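Local coordinates for protein putative tryptophan halogenase (Xanthomonas campestris pv. campestris, PDB 6Y1W) that is a flavin-dependent halogenase that probably binds FAD and halogenates an aromatic substrate, as its tryptophan halogenase relatives do, at residues A[267-279]-A[284-296]. Numbering follows the deposited sequence.
Sequences RADRAGWMWRIPL and GNGIVYSSRYTDQ. With BUD ((2S,3S)-butane-2,3-diol), chain I; BUD ((2S,3S)-butane-2,3-diol), chain J.
The hairpin of strands 272-278 and 283-289 brings Trp273, Trp275 and Ile277 onto the same side of the sheet as Val288, its register locked by the backbone pairs Trp273-Val288, Trp275-Gly286 and Ile277-Gly284. The straightest bond runs from Val288 N to Trp273 O (2.7 Å, N-H...O 179°). Trp275 folds across to the opposite strand, with CG set between the backbone N and the carbonyl carbon (chi1 74°), and lays its indole flat on Gly286, whose CA sits 3.4 Å from the centroid of the six-membered ring, a CH-pi contact almost on the ring normal. Val288 CG2 meets the edge of that indole, 3.6 Å from Trp275 CZ3, while Val288 CB lies over one face of Trp273, whose NE1 is hydrogen-bonded to Glu344 OE1. On the other side Met274 CG packs 3.7 Å from Ile287 CB, and one water bridges Trp275 O and Asn285 OD1. At the 269-271 turn O2 of one of two nearby butanediols accepts from Ala271 N (3.0 Å) and donates to Asp269 OD2; Ile287, Tyr289 and Thr294 are among the residues lining its pocket. This is an antiparallel beta hairpin, here central in the mixed sheet of the halogenase fold.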
ATOM      1  N   ARG A 267      11.134 -27.481  10.255  1.00 12.86           N
ATOM      2  CA  ARG A 267      11.716 -28.662   9.621  1.00 12.24           C
ATOM      3  C   ARG A 267      10.586 -29.556   9.130  1.00 13.91           C
ATOM      4  O   ARG A 267       9.906 -30.195   9.945  1.00 14.39           O
ATOM      5  CB  ARG A 267      12.603 -29.414  10.601  1.00 14.27           C
ATOM      6  CG  ARG A 267      13.196 -30.716   9.962  1.00 14.87           C
ATOM      7  CD  ARG A 267      14.074 -31.447  10.996  1.00 16.24           C
ATOM      8  NE  ARG A 267      15.338 -30.720  11.114  1.00 15.93           N
ATOM      9  CZ  ARG A 267      16.293 -31.047  11.979  1.00 19.85           C
ATOM     10  NH1 ARG A 267      16.103 -32.073  12.816  1.00 17.94           N
ATOM     11  NH2 ARG A 267      17.425 -30.357  11.996  1.00 19.66           N
ATOM     12  N   ALA A 268      10.433 -29.651   7.804  1.00 13.92           N
ATOM     13  CA  ALA A 268       9.371 -30.484   7.245  1.00 14.57           C
ATOM     14  C   ALA A 268       9.694 -31.966   7.414  1.00 15.03           C
ATOM     15  O   ALA A 268      10.854 -32.368   7.409  1.00 16.67           O
ATOM     16  CB  ALA A 268       9.179 -30.172   5.766  1.00 13.44           C
ATOM     17  N   ASP A 269       8.638 -32.769   7.576  1.00 15.30           N
ATOM     18  CA  ASP A 269       8.771 -34.216   7.698  1.00 18.54           C
ATOM     19  C   ASP A 269       7.824 -34.857   6.677  1.00 17.79           C
ATOM     20  O   ASP A 269       7.599 -34.280   5.610  1.00 16.97           O
ATOM     21  CB  ASP A 269       8.470 -34.670   9.135  1.00 14.73           C
ATOM     22  CG  ASP A 269       9.099 -36.022   9.451  1.00 20.61           C
ATOM     23  OD1 ASP A 269      10.342 -36.075   9.624  1.00 17.63           O
ATOM     24  OD2 ASP A 269       8.338 -37.023   9.476  1.00 19.69           O
ATOM     25  N   ARG A 270       7.275 -36.032   6.974  1.00 18.19           N
ATOM     26  CA  ARG A 270       6.485 -36.768   5.972  1.00 16.44           C
ATOM     27  C   ARG A 270       5.082 -36.215   5.804  1.00 17.74           C
ATOM     28  O   ARG A 270       4.525 -36.280   4.698  1.00 18.16           O
ATOM     29  CB  ARG A 270       6.357 -38.248   6.374  1.00 16.56           C
ATOM     30  CG  ARG A 270       7.668 -39.007   6.387  1.00 18.32           C
ATOM     31  CD  ARG A 270       7.399 -40.415   6.997  1.00 19.15           C
ATOM     32  NE  ARG A 270       6.305 -41.098   6.293  1.00 23.00           N
ATOM     33  CZ  ARG A 270       6.432 -41.703   5.103  1.00 21.70           C
ATOM     34  NH1 ARG A 270       7.600 -41.732   4.463  1.00 22.43           N
ATOM     35  NH2 ARG A 270       5.365 -42.278   4.566  1.00 22.98           N
ATOM     36  N   ALA A 271       4.470 -35.713   6.887  1.00 18.38           N
ATOM     37  CA  ALA A 271       3.066 -35.293   6.872  1.00 18.42           C
ATOM     38  C   ALA A 271       2.865 -34.104   7.815  1.00 15.47           C
ATOM     39  O   ALA A 271       1.794 -33.920   8.423  1.00 18.44           O
ATOM     40  CB  ALA A 271       2.128 -36.446   7.247  1.00 21.95           C
ATOM     41  N   GLY A 272       3.875 -33.244   7.871  1.00 16.81           N
ATOM     42  CA  GLY A 272       3.816 -32.079   8.741  1.00 18.38           C
ATOM     43  C   GLY A 272       5.205 -31.494   8.876  1.00 17.33           C
ATOM     44  O   GLY A 272       6.076 -31.750   8.050  1.00 16.98           O
ATOM     45  N   TRP A 273       5.391 -30.709   9.940  1.00 13.02           N
ATOM     46  CA  TRP A 273       6.661 -30.038  10.120  1.00 13.60           C
ATOM     47  C   TRP A 273       6.859 -29.736  11.596  1.00 14.20           C
ATOM     48  O   TRP A 273       5.910 -29.750  12.379  1.00 13.85           O
ATOM     49  CB  TRP A 273       6.730 -28.759   9.273  1.00 13.09           C
ATOM     50  CG  TRP A 273       5.768 -27.678   9.698  1.00 14.33           C
ATOM     51  CD1 TRP A 273       4.475 -27.564   9.322  1.00 14.70           C
ATOM     52  CD2 TRP A 273       6.044 -26.565  10.555  1.00 13.85           C
ATOM     53  NE1 TRP A 273       3.884 -26.465   9.933  1.00 14.12           N
ATOM     54  CE2 TRP A 273       4.845 -25.828  10.679  1.00 12.14           C
ATOM     55  CE3 TRP A 273       7.185 -26.123  11.239  1.00 14.54           C
ATOM     56  CZ2 TRP A 273       4.757 -24.668  11.462  1.00 12.54           C
ATOM     57  CZ3 TRP A 273       7.101 -24.979  12.005  1.00 14.60           C
ATOM     58  CH2 TRP A 273       5.900 -24.259  12.114  1.00 13.73           C
ATOM     59  N   MET A 274       8.118 -29.439  11.969  1.00 15.27           N
ATOM     60  CA  MET A 274       8.455 -29.239  13.377  1.00 13.05           C
ATOM     61  C   MET A 274       9.040 -27.853  13.574  1.00 13.00           C
ATOM     62  O   MET A 274       9.869 -27.413  12.781  1.00 13.20           O
ATOM     63  CB  MET A 274       9.485 -30.279  13.836  1.00 14.60           C
ATOM     64  CG  MET A 274       8.888 -31.683  14.048  1.00 14.25           C
ATOM     65  SD  MET A 274      10.278 -32.866  14.073  1.00 16.35           S
ATOM     66  CE  MET A 274      10.707 -33.125  12.342  1.00 18.11           C
ATOM     67  N   TRP A 275       8.645 -27.173  14.659  1.00 12.25           N
ATOM     68  CA  TRP A 275       9.326 -25.939  15.019  1.00 11.23           C
ATOM     69  C   TRP A 275      10.357 -26.164  16.120  1.00 14.52           C
ATOM     70  O   TRP A 275      10.220 -27.059  16.969  1.00 14.76           O
ATOM     71  CB  TRP A 275       8.349 -24.852  15.507  1.00 12.97           C
ATOM     72  CG  TRP A 275       7.725 -25.001  16.890  1.00 17.80           C
ATOM     73  CD1 TRP A 275       8.292 -24.658  18.117  1.00 14.50           C
ATOM     74  CD2 TRP A 275       6.388 -25.418  17.174  1.00 15.60           C
ATOM     75  NE1 TRP A 275       7.375 -24.874  19.135  1.00 14.56           N
ATOM     76  CE2 TRP A 275       6.213 -25.365  18.581  1.00 15.64           C
ATOM     77  CE3 TRP A 275       5.324 -25.871  16.376  1.00 14.55           C
ATOM     78  CZ2 TRP A 275       5.007 -25.690  19.197  1.00 18.18           C
ATOM     79  CZ3 TRP A 275       4.136 -26.218  16.994  1.00 20.58           C
ATOM     80  CH2 TRP A 275       3.990 -26.151  18.395  1.00 21.27           C
ATOM     81  N   ARG A 276      11.370 -25.302  16.121  1.00 12.70           N
ATOM     82  CA  ARG A 276      12.354 -25.233  17.208  1.00 12.23           C
ATOM     83  C   ARG A 276      12.645 -23.765  17.441  1.00 12.44           C
ATOM     84  O   ARG A 276      13.010 -23.057  16.499  1.00 14.04           O
ATOM     85  CB  ARG A 276      13.625 -26.009  16.828  1.00 12.31           C
ATOM     86  CG  ARG A 276      14.523 -26.220  18.049  1.00 15.61           C
ATOM     87  CD  ARG A 276      15.624 -27.267  17.803  1.00 15.31           C
ATOM     88  NE  ARG A 276      16.416 -27.463  19.037  1.00 20.63           N
ATOM     89  CZ  ARG A 276      17.471 -26.726  19.377  1.00 21.54           C
ATOM     90  NH1 ARG A 276      17.888 -25.753  18.582  1.00 24.15           N
ATOM     91  NH2 ARG A 276      18.139 -26.973  20.520  1.00 20.57           N
ATOM     92  N   ILE A 277      12.404 -23.278  18.672  1.00 14.40           N
ATOM     93  CA  ILE A 277      12.422 -21.855  18.978  1.00 11.30           C
ATOM     94  C   ILE A 277      13.298 -21.621  20.207  1.00 15.02           C
ATOM     95  O   ILE A 277      13.002 -22.155  21.276  1.00 17.72           O
ATOM     96  CB  ILE A 277      10.989 -21.359  19.245  1.00 15.75           C
ATOM     97  CG1 ILE A 277      10.197 -21.308  17.925  1.00 15.32           C
ATOM     98  CG2 ILE A 277      10.970 -20.000  19.977  1.00 18.69           C
ATOM     99  CD1 ILE A 277       8.684 -21.134  18.209  1.00 19.90           C
ATOM    100  N   PRO A 278      14.400 -20.848  20.107  1.00 15.01           N
ATOM    101  CA  PRO A 278      15.280 -20.678  21.267  1.00 15.00           C
ATOM    102  C   PRO A 278      14.829 -19.563  22.190  1.00 14.98           C
ATOM    103  O   PRO A 278      14.625 -18.426  21.741  1.00 15.96           O
ATOM    104  CB  PRO A 278      16.633 -20.330  20.626  1.00 16.13           C
ATOM    105  CG  PRO A 278      16.232 -19.475  19.433  1.00 15.90           C
ATOM    106  CD  PRO A 278      14.976 -20.214  18.895  1.00 15.14           C
ATOM    107  N   LEU A 279      14.721 -19.861  23.494  1.00 15.74           N
ATOM    108  CA  LEU A 279      14.559 -18.853  24.538  1.00 13.47           C
ATOM    109  C   LEU A 279      15.880 -18.743  25.303  1.00 13.61           C
ATOM    110  O   LEU A 279      16.854 -19.448  24.999  1.00 14.26           O
ATOM    111  CB  LEU A 279      13.387 -19.211  25.456  1.00 15.67           C
ATOM    112  CG  LEU A 279      12.048 -19.250  24.702  1.00 18.33           C
ATOM    113  CD1 LEU A 279      10.941 -19.650  25.685  1.00 18.55           C
ATOM    114  CD2 LEU A 279      11.714 -17.921  24.026  1.00 16.67           C
ATOM    115  N   GLY A 284      11.794 -24.178  22.790  1.00 14.23           N
ATOM    116  CA  GLY A 284      10.459 -24.654  22.480  1.00 16.29           C
ATOM    117  C   GLY A 284      10.469 -25.520  21.227  1.00 12.90           C
ATOM    118  O   GLY A 284      11.176 -25.236  20.277  1.00 14.88           O
ATOM    119  N   ASN A 285       9.691 -26.616  21.267  1.00 12.94           N
ATOM    120  CA  ASN A 285       9.614 -27.551  20.150  1.00 17.07           C
ATOM    121  C   ASN A 285       8.163 -27.917  19.908  1.00 17.80           C
ATOM    122  O   ASN A 285       7.353 -27.932  20.834  1.00 18.46           O
ATOM    123  CB  ASN A 285      10.366 -28.877  20.430  1.00 14.91           C
ATOM    124  CG  ASN A 285      11.792 -28.659  20.895  1.00 15.13           C
ATOM    125  OD1 ASN A 285      12.731 -28.709  20.098  1.00 15.63           O
ATOM    126  ND2 ASN A 285      11.972 -28.481  22.222  1.00 15.24           N
ATOM    127  N   GLY A 286       7.849 -28.285  18.681  1.00 14.54           N
ATOM    128  CA  GLY A 286       6.519 -28.846  18.434  1.00 17.93           C
ATOM    129  C   GLY A 286       6.481 -29.480  17.065  1.00 16.23           C
ATOM    130  O   GLY A 286       7.341 -29.219  16.228  1.00 16.07           O
ATOM    131  N   ILE A 287       5.488 -30.358  16.851  1.00 14.49           N
ATOM    132  CA  ILE A 287       5.267 -30.924  15.526  1.00 15.72           C
ATOM    133  C   ILE A 287       3.840 -30.564  15.151  1.00 16.86           C
ATOM    134  O   ILE A 287       2.920 -30.669  15.974  1.00 18.42           O
ATOM    135  CB  ILE A 287       5.544 -32.448  15.457  1.00 16.19           C
ATOM    136  CG1 ILE A 287       5.335 -32.939  14.017  1.00 17.08           C
ATOM    137  CG2 ILE A 287       4.672 -33.284  16.441  1.00 14.35           C
ATOM    138  CD1 ILE A 287       6.066 -34.271  13.739  1.00 17.35           C
ATOM    139  N   VAL A 288       3.687 -30.055  13.938  1.00 15.98           N
ATOM    140  CA  VAL A 288       2.410 -29.653  13.376  1.00 16.26           C
ATOM    141  C   VAL A 288       2.084 -30.689  12.323  1.00 17.05           C
ATOM    142  O   VAL A 288       2.909 -30.925  11.447  1.00 17.22           O
ATOM    143  CB  VAL A 288       2.550 -28.268  12.730  1.00 12.14           C
ATOM    144  CG1 VAL A 288       1.310 -27.930  11.878  1.00 15.62           C
ATOM    145  CG2 VAL A 288       2.816 -27.185  13.811  1.00 15.78           C
ATOM    146  N   TYR A 289       0.908 -31.305  12.389  1.00 14.42           N
ATOM    147  CA  TYR A 289       0.653 -32.392  11.445  1.00 15.48           C
ATOM    148  C   TYR A 289      -0.832 -32.504  11.131  1.00 17.24           C
ATOM    149  O   TYR A 289      -1.671 -31.823  11.712  1.00 18.44           O
ATOM    150  CB  TYR A 289       1.185 -33.735  11.999  1.00 17.96           C
ATOM    151  CG  TYR A 289       0.481 -34.210  13.250  1.00 16.16           C
ATOM    152  CD1 TYR A 289       0.853 -33.743  14.529  1.00 18.16           C
ATOM    153  CD2 TYR A 289      -0.514 -35.179  13.184  1.00 19.29           C
ATOM    154  CE1 TYR A 289       0.215 -34.185  15.690  1.00 21.77           C
ATOM    155  CE2 TYR A 289      -1.154 -35.631  14.331  1.00 20.08           C
ATOM    156  CZ  TYR A 289      -0.798 -35.148  15.569  1.00 21.23           C
ATOM    157  OH  TYR A 289      -1.481 -35.637  16.642  1.00 22.31           O
ATOM    158  N   SER A 290      -1.143 -33.379  10.168  1.00 17.43           N
ATOM    159  CA  SER A 290      -2.515 -33.596   9.720  1.00 15.56           C
ATOM    160  C   SER A 290      -2.998 -34.959  10.188  1.00 19.37           C
ATOM    161  O   SER A 290      -2.431 -35.988   9.787  1.00 21.20           O
ATOM    162  CB  SER A 290      -2.628 -33.525   8.201  1.00 19.92           C
ATOM    163  OG  SER A 290      -3.973 -33.837   7.829  1.00 20.52           O
ATOM    164  N   SER A 291      -4.086 -34.949  10.959  1.00 19.57           N
ATOM    165  CA  SER A 291      -4.703 -36.170  11.463  1.00 25.82           C
ATOM    166  C   SER A 291      -5.250 -37.033  10.337  1.00 28.67           C
ATOM    167  O   SER A 291      -5.499 -38.223  10.546  1.00 25.05           O
ATOM    168  CB  SER A 291      -5.825 -35.837  12.458  1.00 28.80           C
ATOM    169  OG  SER A 291      -7.010 -35.308  11.840  1.00 28.82           O
ATOM    170  N   ARG A 292      -5.439 -36.465   9.156  1.00 23.54           N
ATOM    171  CA  ARG A 292      -5.913 -37.237   8.016  1.00 24.25           C
ATOM    172  C   ARG A 292      -4.793 -38.012   7.336  1.00 27.16           C
ATOM    173  O   ARG A 292      -5.075 -38.903   6.531  1.00 30.74           O
ATOM    174  CB  ARG A 292      -6.617 -36.296   7.035  1.00 23.43           C
ATOM    175  CG  ARG A 292      -7.734 -35.525   7.735  1.00 40.96           C
ATOM    176  CD  ARG A 292      -8.577 -34.760   6.757  1.00 48.27           C
ATOM    177  NE  ARG A 292      -7.783 -33.742   6.088  1.00 42.10           N
ATOM    178  CZ  ARG A 292      -7.343 -33.846   4.840  1.00 48.47           C
ATOM    179  NH1 ARG A 292      -7.629 -34.926   4.114  1.00 36.09           N
ATOM    180  NH2 ARG A 292      -6.619 -32.869   4.315  1.00 41.05           N
ATOM    181  N   TYR A 293      -3.540 -37.725   7.669  1.00 17.93           N
ATOM    182  CA  TYR A 293      -2.401 -38.393   7.057  1.00 18.79           C
ATOM    183  C   TYR A 293      -1.534 -39.168   8.028  1.00 27.23           C
ATOM    184  O   TYR A 293      -0.667 -39.924   7.582  1.00 31.10           O
ATOM    185  CB  TYR A 293      -1.521 -37.376   6.317  1.00 22.80           C
ATOM    186  CG  TYR A 293      -2.166 -36.822   5.086  1.00 20.17           C
ATOM    187  CD1 TYR A 293      -3.001 -35.695   5.157  1.00 17.08           C
ATOM    188  CD2 TYR A 293      -1.917 -37.374   3.836  1.00 19.73           C
ATOM    189  CE1 TYR A 293      -3.572 -35.177   4.045  1.00 21.12           C
ATOM    190  CE2 TYR A 293      -2.501 -36.841   2.681  1.00 18.98           C
ATOM    191  CZ  TYR A 293      -3.327 -35.737   2.799  1.00 18.43           C
ATOM    192  OH  TYR A 293      -3.924 -35.217   1.690  1.00 20.28           O
ATOM    193  N   THR A 294      -1.668 -38.932   9.321  1.00 22.71           N
ATOM    194  CA  THR A 294      -0.846 -39.615  10.305  1.00 23.49           C
ATOM    195  C   THR A 294      -1.585 -39.585  11.629  1.00 25.01           C
ATOM    196  O   THR A 294      -2.627 -38.942  11.748  1.00 36.19           O
ATOM    197  CB  THR A 294       0.536 -38.980  10.412  1.00 27.98           C
ATOM    198  OG1 THR A 294       1.432 -39.940  10.989  1.00 28.79           O
ATOM    199  CG2 THR A 294       0.465 -37.791  11.302  1.00 24.43           C
ATOM    200  N   ASP A 295      -1.047 -40.294  12.626  1.00 22.90           N
ATOM    201  CA  ASP A 295      -1.698 -40.336  13.931  1.00 26.20           C
ATOM    202  C   ASP A 295      -0.772 -39.748  14.997  1.00 25.87           C
ATOM    203  O   ASP A 295       0.406 -39.490  14.750  1.00 24.66           O
ATOM    204  CB  ASP A 295      -2.141 -41.760  14.293  1.00 34.53           C
ATOM    205  CG  ASP A 295      -0.984 -42.681  14.657  1.00 35.53           C
ATOM    206  OD1 ASP A 295       0.159 -42.469  14.216  1.00 34.77           O
ATOM    207  OD2 ASP A 295      -1.248 -43.664  15.380  1.00 56.74           O
ATOM    208  N   GLN A 296      -1.344 -39.488  16.174  1.00 25.13           N
ATOM    209  CA  GLN A 296      -0.595 -38.817  17.238  1.00 21.70           C
ATOM    210  C   GLN A 296       0.635 -39.610  17.659  1.00 25.34           C
ATOM    211  O   GLN A 296       1.721 -39.048  17.852  1.00 22.41           O
ATOM    212  CB  GLN A 296      -1.510 -38.570  18.438  1.00 24.19           C
ATOM    213  CG  GLN A 296      -0.784 -37.885  19.573  1.00 32.71           C
ATOM    214  CD  GLN A 296      -1.667 -37.667  20.765  1.00 38.41           C
ATOM    215  OE1 GLN A 296      -2.136 -36.563  20.996  1.00 28.96           O
ATOM    216  NE2 GLN A 296      -1.895 -38.720  21.534  1.00 35.76           N
TER
HETATM  217  C1  BUD I 607       3.938 -38.754  11.856  0.83 26.40           C
HETATM  218  O1  BUD I 607       5.229 -39.047   9.905  0.83 27.34           O
HETATM  219  C2  BUD I 607       4.315 -38.179  10.506  0.83 26.99           C
HETATM  220  O2  BUD I 607       5.656 -36.425   9.595  0.83 15.60           O
HETATM  221  C3  BUD I 607       4.981 -36.820  10.743  0.83 24.75           C
HETATM  222  C4  BUD I 607       3.911 -35.770  11.031  0.83 24.94           C
HETATM  223  C1  BUD J 608      13.754 -37.623   6.523  1.00 42.60           C
HETATM  224  O1  BUD J 608      11.464 -38.407   6.881  1.00 37.80           O
HETATM  225  C2  BUD J 608      12.282 -37.272   6.747  1.00 40.56           C
HETATM  226  O2  BUD J 608      10.367 -36.477   5.662  1.00 23.60           O
HETATM  227  C3  BUD J 608      11.754 -36.526   5.532  1.00 35.79           C
HETATM  228  C4  BUD J 608      12.271 -35.088   5.509  1.00 27.37           C
HETATM  229  O   HOH W   1      11.869 -29.271  17.351  1.00 19.89           O
HETATM  230  O   HOH W   2      15.171 -29.743  20.714  1.00 21.85           O